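Local atomic coordinates of protein toll (Drosophila melanogaster, PDB entry 4LXR), a protein that acts as the cell-surface receptor for the cleaved cytokine Spatzle, helping to set dorsal-ventral polarity in the embryo and inducing an antifungal response. Residues Q740-F743 / E744-G747; P139-L142 / L143-M146; I320-G323 / D324-L327. One frame throughout, in Å; residues are numbered along the deposited sequence.

The three local contacts sample distant parts of the leucine-rich-repeat ectodomain. Interaction 2 lies between strands 127-131 and 151-155, interaction 3 begins on strand 319-321 in the eighth repeat and runs into the loop after it, and interaction 1 follows helix 733-740 in the second C-terminal cap. The centres of interactions 2 and 3 are about 45 Å apart. Those of interactions 1 and 3 are about 87 Å apart, and those of interactions 1 and 2 about 116 Å, so none touches another. The side chain of Asn-141 and Gly-323 lie about 11 Å and 13 Å from bound N-acetylglucosamines, with no binding pocket involved. Each contact has a backbone carbonyl that accepts from a donor three or four residues onward, weakly in interaction 1.

Interaction 1: Q740-F743 / E744-G747; sequences QDNF and ERIG
Asn-742 meets Arg-745 and Ile-746 in the turn that leads out of helix 733-740, and this is the tightly packed half of the contact. Asn-742 O takes two weak bonds, from Arg-745 N and from Ile-746 N at 3.3 Å each, both well bent. Its side chain sits beside its own backbone N (chi1 -75°), and OD1 comes in at the edge of the guanidinium to receive Arg-745 NE at 3.1 Å, again weakly. The stronger hold on this amide is ND2 to Phe-738 O in the helix, while Arg-745 NH1 bonds to Arg-717 O. Ile-746 packs its CD1 4.1 Å from Asn-742 CB, with Phe-738 also against it.

The other half is looser and faces solvent. Phe-743 and Glu-744 are exposed, with Phe-743 CD2 3.8 Å from Glu-744 CD and ring and carboxylate planes 59° apart. Nearby, a water donates to both Phe-743 O and Ile-746 O.

An alanine in place of Arg-745 would probably leave Asn-742 OD1 and Arg-717 O without these donors, the backbone bond to Val-719 remaining. Weak bonds thus close the turn on itself, and the Asn-742 amide ties it to the helix.

Interaction 2: P139-L142 / L143-M146; sequences PANL and LTDM
Thr-144 grips Asn-141 O twice, and this pair of hydrogen bonds to one carbonyl is the first shell of the contact. Thr-144 OG1 donates at 2.7 Å, tilted 23° from the carbonyl plane, and Thr-144 N donates at 3.2 Å from well above it, 57° out. Both arrive over the same face. The hydroxyl can do this because it stands beside its own backbone N (chi1 -61°), which leaves CG2 on the far side, anti to that N; OG1 also rests 3.6 Å from Asn-141 CB.

The next shell is the backbone that sets these groups. The N-H of Thr-144 closes a type I turn from Asn-141, which overlaps a type I turn from Pro-139 closed by Leu-142 N to Pro-139 O. A type II turn from Leu-143 then carries Asp-145 into left-handed backbone angles, with Met-146 N bonded to Leu-143 O. A water donates to Leu-142 O and to Thr-144 O, 2.8 Å from each, and so bridges the two carbonyls. The two buried leucines pack against one another, Leu-142 CG 4.2 Å from Leu-143 CD2.

Farther out, Asp-145 N bonds to Asp-168 OD2 and Ala-140 touches Pro-162 and His-164, all in the chain beyond strand 151-155. On the other flank Thr-144 touches Arg-116.

Successive turns of this kind, instead of a regular helix, form part of the return path between parallel strands 127-131 and 151-155 of the solenoid. Turn bonds satisfy Leu-142 N, Thr-144 N and Met-146 N, the threonine hydroxyl adds a second donor to Asn-141 O, and water serves the carbonyls of Leu-142 and Thr-144, while the leucines remain buried.

Interaction 3: I320-G323 / D324-L327; sequences ISLG and DNLL
Two torsions fold Asn-325 back toward Leu-322: chi1 of -69° sets CG beside the backbone N, and a similar twist at chi2 then turns the amide so that ND2 points at the Leu-322 carbonyl. The bond that results, Asn-325 ND2 to Leu-322 O, is short at 2.8 Å, with an N-H...O angle of 149°. Its two ends differ in geometry. The acceptor lies close to the plane of the Asn-325 amide, whereas the donor stands well above the carbonyl plane, 64° out of it, and so misses the lone-pair direction.

The backbone makes the approach possible. Gly-323 is extended, then Asp-324 takes left-handed angles, which turns the chain away from the strand direction and places Asn-325 within reach of Leu-322 O. The price is close packing at the bend, with Asp-324 CB 3.1 Å from Gly-323 O. On the interior side Leu-322 CD2 lies 3.9 Å from Asn-325 ND2 and 4.4 Å from Leu-327 CD1, so apolar methyls probably help shield the polar bond.

The same amide also reaches back to the preceding repeat, ND2 to Leu-299 O and OD1 to Ala-301 N and Leu-303 N. Leu-322 O in turn accepts a further bond from Asn-349 ND2 in the next repeat, and Asn-349 OD1 receives Leu-327 N.

This is the conserved asparagine of the leucine-rich repeat, placed just after the strand. Its buried amide satisfies Leu-322 O, Leu-299 O, Ala-301 N and Leu-303 N, and through such hydrogen bonds Asn-325 links this repeat to the preceding one and Asn-349 links it to the following one.

Interaction 1: Q740-F743 / E744-G747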
loop_
_atom_site.group_PDB
_atom_site.type_symbol
_atom_site.label_atom_id
_atom_site.label_comp_id
_atom_site.label_asym_id
_atom_site.label_seq_id
_atom_site.Cartn_x
_atom_site.Cartn_y
_atom_site.Cartn_z
ATOM N N GLN A 740 -4.030 -47.880 54.681
ATOM C CA GLN A 740 -2.798 -48.606 54.414
ATOM C C GLN A 740 -2.761 -49.185 53.002
ATOM O O GLN A 740 -1.686 -49.246 52.387
ATOM C CB GLN A 740 -2.557 -49.720 55.461
ATOM C CG GLN A 740 -2.363 -49.223 56.891
ATOM C CD GLN A 740 -2.193 -50.361 57.881
ATOM O OE1 GLN A 740 -2.481 -51.514 57.569
ATOM N NE2 GLN A 740 -1.707 -50.043 59.072
ATOM N N ASP A 741 -3.910 -49.617 52.479
ATOM C CA ASP A 741 -3.907 -50.150 51.112
ATOM C C ASP A 741 -4.441 -49.177 50.042
ATOM O O ASP A 741 -4.754 -49.584 48.926
ATOM C CB ASP A 741 -4.643 -51.483 51.024
ATOM C CG ASP A 741 -4.134 -52.358 49.884
ATOM O OD1 ASP A 741 -2.942 -52.236 49.507
ATOM O OD2 ASP A 741 -4.925 -53.182 49.377
ATOM N N ASN A 742 -4.548 -47.898 50.372
ATOM C CA ASN A 742 -5.064 -46.943 49.378
ATOM C C ASN A 742 -4.201 -45.721 49.222
ATOM O O ASN A 742 -4.677 -44.598 49.245
ATOM C CB ASN A 742 -6.518 -46.571 49.664
ATOM C CG ASN A 742 -7.462 -47.686 49.292
ATOM O OD1 ASN A 742 -7.834 -47.819 48.136
ATOM N ND2 ASN A 742 -7.818 -48.523 50.258
ATOM N N PHE A 743 -2.913 -45.968 49.072
ATOM C CA PHE A 743 -1.948 -44.933 48.835
ATOM C C PHE A 743 -2.356 -44.014 47.660
ATOM O O PHE A 743 -2.108 -42.808 47.710
ATOM C CB PHE A 743 -0.588 -45.568 48.565
ATOM C CG PHE A 743 0.265 -44.767 47.653
ATOM C CD1 PHE A 743 0.936 -43.648 48.121
ATOM C CD2 PHE A 743 0.394 -45.124 46.322
ATOM C CE1 PHE A 743 1.716 -42.890 47.271
ATOM C CE2 PHE A 743 1.168 -44.387 45.473
ATOM C CZ PHE A 743 1.829 -43.259 45.946
ATOM N N GLU A 744 -2.982 -44.589 46.628
ATOM C CA GLU A 744 -3.390 -43.834 45.427
ATOM C C GLU A 744 -4.603 -42.910 45.618
ATOM O O GLU A 744 -4.629 -41.822 45.067
ATOM C CB GLU A 744 -3.661 -44.773 44.239
ATOM C CG GLU A 744 -2.466 -45.593 43.788
ATOM C CD GLU A 744 -2.368 -46.944 44.502
ATOM O OE1 GLU A 744 -3.052 -47.141 45.527
ATOM O OE2 GLU A 744 -1.607 -47.812 44.032
ATOM N N ARG A 745 -5.603 -43.341 46.379
ATOM C CA ARG A 745 -6.826 -42.566 46.536
ATOM C C ARG A 745 -6.784 -41.500 47.634
ATOM O O ARG A 745 -7.705 -40.689 47.730
ATOM C CB ARG A 745 -8.011 -43.481 46.847
ATOM C CG ARG A 745 -8.204 -44.626 45.903
ATOM C CD ARG A 745 -9.275 -45.550 46.441
ATOM N NE ARG A 745 -9.372 -46.772 45.655
ATOM C CZ ARG A 745 -9.913 -46.831 44.446
ATOM N NH1 ARG A 745 -10.399 -45.736 43.891
ATOM N NH2 ARG A 745 -9.962 -47.982 43.790
ATOM N N ILE A 746 -5.774 -41.527 48.497
ATOM C CA ILE A 746 -5.778 -40.626 49.650
ATOM C C ILE A 746 -4.535 -39.753 49.651
ATOM O O ILE A 746 -3.501 -40.122 50.223
ATOM C CB ILE A 746 -5.842 -41.388 51.002
ATOM C CG1 ILE A 746 -6.908 -42.476 50.992
ATOM C CG2 ILE A 746 -6.140 -40.430 52.152
ATOM C CD1 ILE A 746 -6.820 -43.378 52.220
ATOM N N GLY A 747 -4.643 -38.597 49.012
ATOM C CA GLY A 747 -3.508 -37.714 48.809
ATOM C C GLY A 747 -2.889 -37.241 50.104
ATOM O O GLY A 747 -1.669 -37.112 50.193
HETATM O O HOH W 1 -1.031 -41.089 49.516
#

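Interaction 2: P139-L142 / L143-M146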
loop_
_atom_site.group_PDB
_atom_site.type_symbol
_atom_site.label_atom_id
_atom_site.label_comp_id
_atom_site.label_asym_id
_atom_site.label_seq_id
_atom_site.Cartn_x
_atom_site.Cartn_y
_atom_site.Cartn_z
ATOM N N PRO A 139 24.930 35.573 -26.662
ATOM C CA PRO A 139 25.000 36.373 -27.901
ATOM C C PRO A 139 24.365 35.584 -29.028
ATOM O O PRO A 139 24.535 34.366 -29.105
ATOM C CB PRO A 139 26.506 36.519 -28.146
ATOM C CG PRO A 139 27.099 35.298 -27.555
ATOM C CD PRO A 139 26.232 34.977 -26.323
ATOM N N ALA A 140 23.639 36.273 -29.896
ATOM C CA ALA A 140 22.806 35.607 -30.875
ATOM C C ALA A 140 23.588 34.966 -32.025
ATOM O O ALA A 140 23.008 34.252 -32.838
ATOM C CB ALA A 140 21.752 36.558 -31.390
ATOM N N ASN A 141 24.896 35.207 -32.094
ATOM C CA ASN A 141 25.726 34.434 -33.009
ATOM C C ASN A 141 26.314 33.149 -32.397
ATOM O O ASN A 141 27.150 32.493 -33.031
ATOM C CB ASN A 141 26.840 35.299 -33.620
ATOM C CG ASN A 141 27.964 35.577 -32.654
ATOM O OD1 ASN A 141 27.814 35.447 -31.424
ATOM N ND2 ASN A 141 29.107 35.980 -33.200
ATOM N N LEU A 142 25.885 32.793 -31.185
ATOM C CA LEU A 142 26.407 31.592 -30.497
ATOM C C LEU A 142 26.427 30.348 -31.399
ATOM O O LEU A 142 27.423 29.611 -31.447
ATOM C CB LEU A 142 25.617 31.305 -29.205
ATOM C CG LEU A 142 26.068 30.052 -28.431
ATOM C CD1 LEU A 142 27.518 30.190 -27.934
ATOM C CD2 LEU A 142 25.123 29.670 -27.289
ATOM N N LEU A 143 25.350 30.142 -32.155
ATOM C CA LEU A 143 25.140 28.873 -32.865
ATOM C C LEU A 143 25.427 28.990 -34.352
ATOM O O LEU A 143 24.838 28.286 -35.187
ATOM C CB LEU A 143 23.712 28.354 -32.618
ATOM C CG LEU A 143 23.390 28.094 -31.125
ATOM C CD1 LEU A 143 21.912 27.803 -30.942
ATOM C CD2 LEU A 143 24.239 26.948 -30.577
ATOM N N THR A 144 26.356 29.880 -34.677
ATOM C CA THR A 144 26.813 30.019 -36.045
ATOM C C THR A 144 27.374 28.698 -36.543
ATOM O O THR A 144 28.192 28.088 -35.876
ATOM C CB THR A 144 27.901 31.118 -36.150
ATOM O OG1 THR A 144 27.330 32.363 -35.732
ATOM C CG2 THR A 144 28.464 31.220 -37.585
ATOM N N ASP A 145 26.925 28.282 -37.727
ATOM C CA ASP A 145 27.405 27.081 -38.396
ATOM C C ASP A 145 27.059 25.768 -37.692
ATOM O O ASP A 145 27.645 24.736 -38.025
ATOM C CB ASP A 145 28.919 27.127 -38.648
ATOM C CG ASP A 145 29.343 28.302 -39.528
ATOM O OD1 ASP A 145 28.512 28.815 -40.318
ATOM O OD2 ASP A 145 30.522 28.712 -39.405
ATOM N N MET A 146 26.128 25.782 -36.738
ATOM C CA MET A 146 25.747 24.530 -36.074
ATOM C C MET A 146 24.705 23.805 -36.924
ATOM O O MET A 146 23.591 23.535 -36.451
ATOM C CB MET A 146 25.206 24.785 -34.658
ATOM C CG MET A 146 26.210 25.442 -33.700
ATOM S SD MET A 146 27.628 24.381 -33.314
ATOM C CE MET A 146 26.889 23.174 -32.214
HETATM O O HOH W 2 23.458 31.634 -33.714
HETATM O O HOH W 3 29.159 28.401 -33.284
#

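Interaction 3: I320-G323 / D324-L327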
loop_
_atom_site.group_PDB
_atom_site.type_symbol
_atom_site.label_atom_id
_atom_site.label_comp_id
_atom_site.label_asym_id
_atom_site.label_seq_id
_atom_site.Cartn_x
_atom_site.Cartn_y
_atom_site.Cartn_z
ATOM N N ILE A 320 -9.312 9.348 -21.376
ATOM C CA ILE A 320 -9.802 10.625 -20.874
ATOM C C ILE A 320 -9.561 10.695 -19.374
ATOM O O ILE A 320 -10.004 9.827 -18.626
ATOM C CB ILE A 320 -11.311 10.794 -21.120
ATOM C CG1 ILE A 320 -11.644 10.658 -22.601
ATOM C CG2 ILE A 320 -11.814 12.125 -20.560
ATOM C CD1 ILE A 320 -13.122 10.910 -22.907
ATOM N N SER A 321 -8.839 11.721 -18.948
ATOM C CA SER A 321 -8.668 12.013 -17.539
ATOM C C SER A 321 -9.438 13.282 -17.218
ATOM O O SER A 321 -9.108 14.356 -17.717
ATOM C CB SER A 321 -7.189 12.185 -17.214
ATOM O OG SER A 321 -6.477 10.983 -17.486
ATOM N N LEU A 322 -10.477 13.143 -16.400
ATOM C CA LEU A 322 -11.319 14.260 -15.998
ATOM C C LEU A 322 -11.358 14.328 -14.481
ATOM O O LEU A 322 -12.213 14.980 -13.882
ATOM C CB LEU A 322 -12.726 14.128 -16.584
ATOM C CG LEU A 322 -12.838 14.843 -17.936
ATOM C CD1 LEU A 322 -14.044 14.362 -18.701
ATOM C CD2 LEU A 322 -12.893 16.345 -17.697
ATOM N N GLY A 323 -10.400 13.648 -13.880
ATOM C CA GLY A 323 -10.242 13.633 -12.444
ATOM C C GLY A 323 -9.931 15.003 -11.878
ATOM O O GLY A 323 -9.350 15.853 -12.558
ATOM N N ASP A 324 -10.351 15.203 -10.630
ATOM C CA ASP A 324 -10.060 16.394 -9.844
ATOM C C ASP A 324 -10.672 17.664 -10.405
ATOM O O ASP A 324 -10.029 18.716 -10.435
ATOM C CB ASP A 324 -8.552 16.566 -9.619
ATOM C CG ASP A 324 -7.943 15.393 -8.887
ATOM O OD1 ASP A 324 -8.002 15.355 -7.633
ATOM O OD2 ASP A 324 -7.404 14.505 -9.569
ATOM N N ASN A 325 -11.917 17.566 -10.851
ATOM C CA ASN A 325 -12.666 18.765 -11.200
ATOM C C ASN A 325 -13.780 18.924 -10.194
ATOM O O ASN A 325 -13.694 18.344 -9.115
ATOM C CB ASN A 325 -13.151 18.701 -12.645
ATOM C CG ASN A 325 -12.001 18.801 -13.624
ATOM O OD1 ASN A 325 -11.395 19.859 -13.755
ATOM N ND2 ASN A 325 -11.672 17.698 -14.282
ATOM N N LEU A 326 -14.808 19.701 -10.529
ATOM C CA LEU A 326 -15.935 19.923 -9.618
ATOM C C LEU A 326 -17.255 19.440 -10.223
ATOM O O LEU A 326 -18.315 19.986 -9.921
ATOM C CB LEU A 326 -16.039 21.417 -9.260
ATOM C CG LEU A 326 -14.809 22.005 -8.549
ATOM C CD1 LEU A 326 -14.910 23.530 -8.411
ATOM C CD2 LEU A 326 -14.620 21.343 -7.178
ATOM N N LEU A 327 -17.189 18.410 -11.064
ATOM C CA LEU A 327 -18.346 17.967 -11.838
ATOM C C LEU A 327 -19.426 17.358 -10.940
ATOM O O LEU A 327 -19.122 16.494 -10.116
ATOM C CB LEU A 327 -17.889 16.968 -12.916
ATOM C CG LEU A 327 -16.885 17.513 -13.949
ATOM C CD1 LEU A 327 -16.177 16.408 -14.723
ATOM C CD2 LEU A 327 -17.551 18.472 -14.919
#